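Local coordinates for uncharacterized protein (Saccharomonospora viridis, PDB 3RMQ) that is of unknown function but binds a zinc ion through three cysteines and a histidine, as a member of a zinc-finger family, at residues A[58-63]-A[88-93]. The protein carries 1 engineered substitution. Sequence-based numbering, arbitrary orientation.
Sequences ECPVCT and PALITR. With ZN (zinc ion), chain B.
Val61, in the first turn of helix 60-69, packs against Leu90 of helix 88-97, and the tight part of the contact gathers around one methyl group. Val61 CG2 lies 3.7 Å from Leu90 CD2 and 3.4 Å from Leu90 O, touching side chain and backbone alike. With CG1 anti to the backbone N (chi1 175°), the valine sends its other branch, CG2, to the leucine. Leu90 forks over the start of the opposing helix: CD2 goes to Val61, while CD1 comes to 4.1 Å from Pro60 CG, the side chains crossing at about a right angle. Phe84 and Trp86 also touch Pro60. Packing is looser toward Arg93, whose aliphatic start lies along the valine, Arg93 CG 4.3 Å from Val61 CG1 and Arg93 CB about as far from Val61 CG2; this partly exposed side chain folds back so that one guanidinium face lies over Ala89 O, with a long, weak ion pair to Glu38. To one flank, Cys59 SG (2.4 Å) and Cys62 SG (2.3 Å) bind zinc in a CxxC site completed by His17 and Cys36. Cys59 is also the N-cap, its SG accepting a nearly straight bond (173°) from Cys62 N, which would probably temper the thiolate's charge. No hydrogen bond joins the two segments, implying that apolar packing between them holds the start of helix 88-97 to the zinc-bearing turn, while metal and capping bonds shape that turn.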
loop_
_atom_site.group_PDB
_atom_site.type_symbol
_atom_site.label_atom_id
_atom_site.label_comp_id
_atom_site.label_asym_id
_atom_site.label_seq_id
_atom_site.Cartn_x
_atom_site.Cartn_y
_atom_site.Cartn_z
ATOM N N GLU A 58 -6.537 3.142 -3.775
ATOM C CA GLU A 58 -5.319 2.387 -3.460
ATOM C C GLU A 58 -4.689 2.820 -2.123
ATOM O O GLU A 58 -4.709 3.993 -1.758
ATOM C CB GLU A 58 -4.288 2.541 -4.575
ATOM C CG GLU A 58 -4.632 1.757 -5.801
ATOM C CD GLU A 58 -5.691 2.417 -6.685
ATOM O OE1 GLU A 58 -5.722 3.673 -6.743
ATOM O OE2 GLU A 58 -6.499 1.664 -7.309
ATOM N N CYS A 59 -4.115 1.869 -1.408
ATOM C CA CYS A 59 -3.366 2.131 -0.176
ATOM C C CYS A 59 -2.084 2.872 -0.564
ATOM O O CYS A 59 -1.264 2.347 -1.321
ATOM C CB CYS A 59 -2.997 0.792 0.524
ATOM S SG CYS A 59 -1.877 1.075 1.970
ATOM N N PRO A 60 -1.912 4.134 -0.116
ATOM C CA PRO A 60 -0.700 4.853 -0.553
ATOM C C PRO A 60 0.572 4.150 -0.104
ATOM O O PRO A 60 1.575 4.143 -0.824
ATOM C CB PRO A 60 -0.817 6.217 0.169
ATOM C CG PRO A 60 -2.314 6.398 0.344
ATOM C CD PRO A 60 -2.816 4.986 0.672
ATOM N N VAL A 61 0.559 3.568 1.097
ATOM C CA VAL A 61 1.788 2.960 1.619
ATOM C C VAL A 61 2.179 1.710 0.816
ATOM O O VAL A 61 3.337 1.542 0.400
ATOM C CB VAL A 61 1.599 2.603 3.107
ATOM C CG1 VAL A 61 2.812 1.875 3.614
ATOM C CG2 VAL A 61 1.358 3.932 3.906
ATOM N N CYS A 62 1.207 0.843 0.589
ATOM C CA CYS A 62 1.441 -0.347 -0.233
ATOM C C CYS A 62 1.923 0.022 -1.651
ATOM O O CYS A 62 2.773 -0.676 -2.217
ATOM C CB CYS A 62 0.149 -1.182 -0.375
ATOM S SG CYS A 62 -0.189 -2.244 1.009
ATOM N N THR A 63 1.348 1.061 -2.243
ATOM C CA THR A 63 1.700 1.441 -3.631
ATOM C C THR A 63 3.182 1.845 -3.706
ATOM O O THR A 63 3.907 1.418 -4.592
ATOM C CB THR A 63 0.808 2.626 -4.146
ATOM O OG1 THR A 63 -0.592 2.264 -4.104
ATOM C CG2 THR A 63 1.189 3.015 -5.632
ATOM N N PRO A 88 -0.725 11.707 8.931
ATOM C CA PRO A 88 0.404 11.305 9.771
ATOM C C PRO A 88 0.401 9.796 9.974
ATOM O O PRO A 88 1.459 9.201 10.053
ATOM C CB PRO A 88 0.153 12.057 11.099
ATOM C CG PRO A 88 -0.611 13.266 10.696
ATOM C CD PRO A 88 -1.494 12.821 9.523
ATOM N N ALA A 89 -0.771 9.172 10.029
ATOM C CA ALA A 89 -0.833 7.740 10.191
ATOM C C ALA A 89 -0.152 7.055 9.011
ATOM O O ALA A 89 0.608 6.110 9.194
ATOM C CB ALA A 89 -2.313 7.264 10.303
ATOM N N LEU A 90 -0.444 7.520 7.800
ATOM C CA LEU A 90 0.138 6.885 6.599
ATOM C C LEU A 90 1.613 7.148 6.452
ATOM O O LEU A 90 2.361 6.266 6.101
ATOM C CB LEU A 90 -0.554 7.364 5.331
ATOM C CG LEU A 90 -1.991 6.840 5.280
ATOM C CD1 LEU A 90 -2.778 7.574 4.231
ATOM C CD2 LEU A 90 -1.912 5.354 4.938
ATOM N N ILE A 91 2.030 8.383 6.704
ATOM C CA ILE A 91 3.435 8.757 6.561
ATOM C C ILE A 91 4.263 7.990 7.562
ATOM O O ILE A 91 5.324 7.474 7.229
ATOM C CB ILE A 91 3.642 10.292 6.736
ATOM C CG1 ILE A 91 2.829 11.046 5.665
ATOM C CG2 ILE A 91 5.129 10.645 6.654
ATOM C CD1 ILE A 91 2.765 12.605 5.896
ATOM N N THR A 92 3.811 7.906 8.802
ATOM C CA THR A 92 4.649 7.233 9.782
ATOM C C THR A 92 4.625 5.721 9.503
ATOM O O THR A 92 5.622 5.026 9.728
ATOM C CB THR A 92 4.276 7.601 11.237
ATOM O OG1 THR A 92 2.944 7.172 11.510
ATOM C CG2 THR A 92 4.386 9.117 11.436
ATOM N N ARG A 93 3.523 5.215 8.953
ATOM C CA ARG A 93 3.487 3.816 8.527
ATOM C C ARG A 93 4.485 3.559 7.356
ATOM O O ARG A 93 5.197 2.553 7.346
ATOM C CB ARG A 93 2.052 3.427 8.134
ATOM C CG ARG A 93 1.878 1.965 7.770
ATOM C CD ARG A 93 0.337 1.636 7.532
ATOM N NE ARG A 93 -0.452 1.957 8.725
ATOM C CZ ARG A 93 -1.644 2.565 8.731
ATOM N NH1 ARG A 93 -2.228 2.924 7.600
ATOM N NH2 ARG A 93 -2.271 2.821 9.886
HETATM ZN ZN ZN B . -1.576 -1.204 2.475
#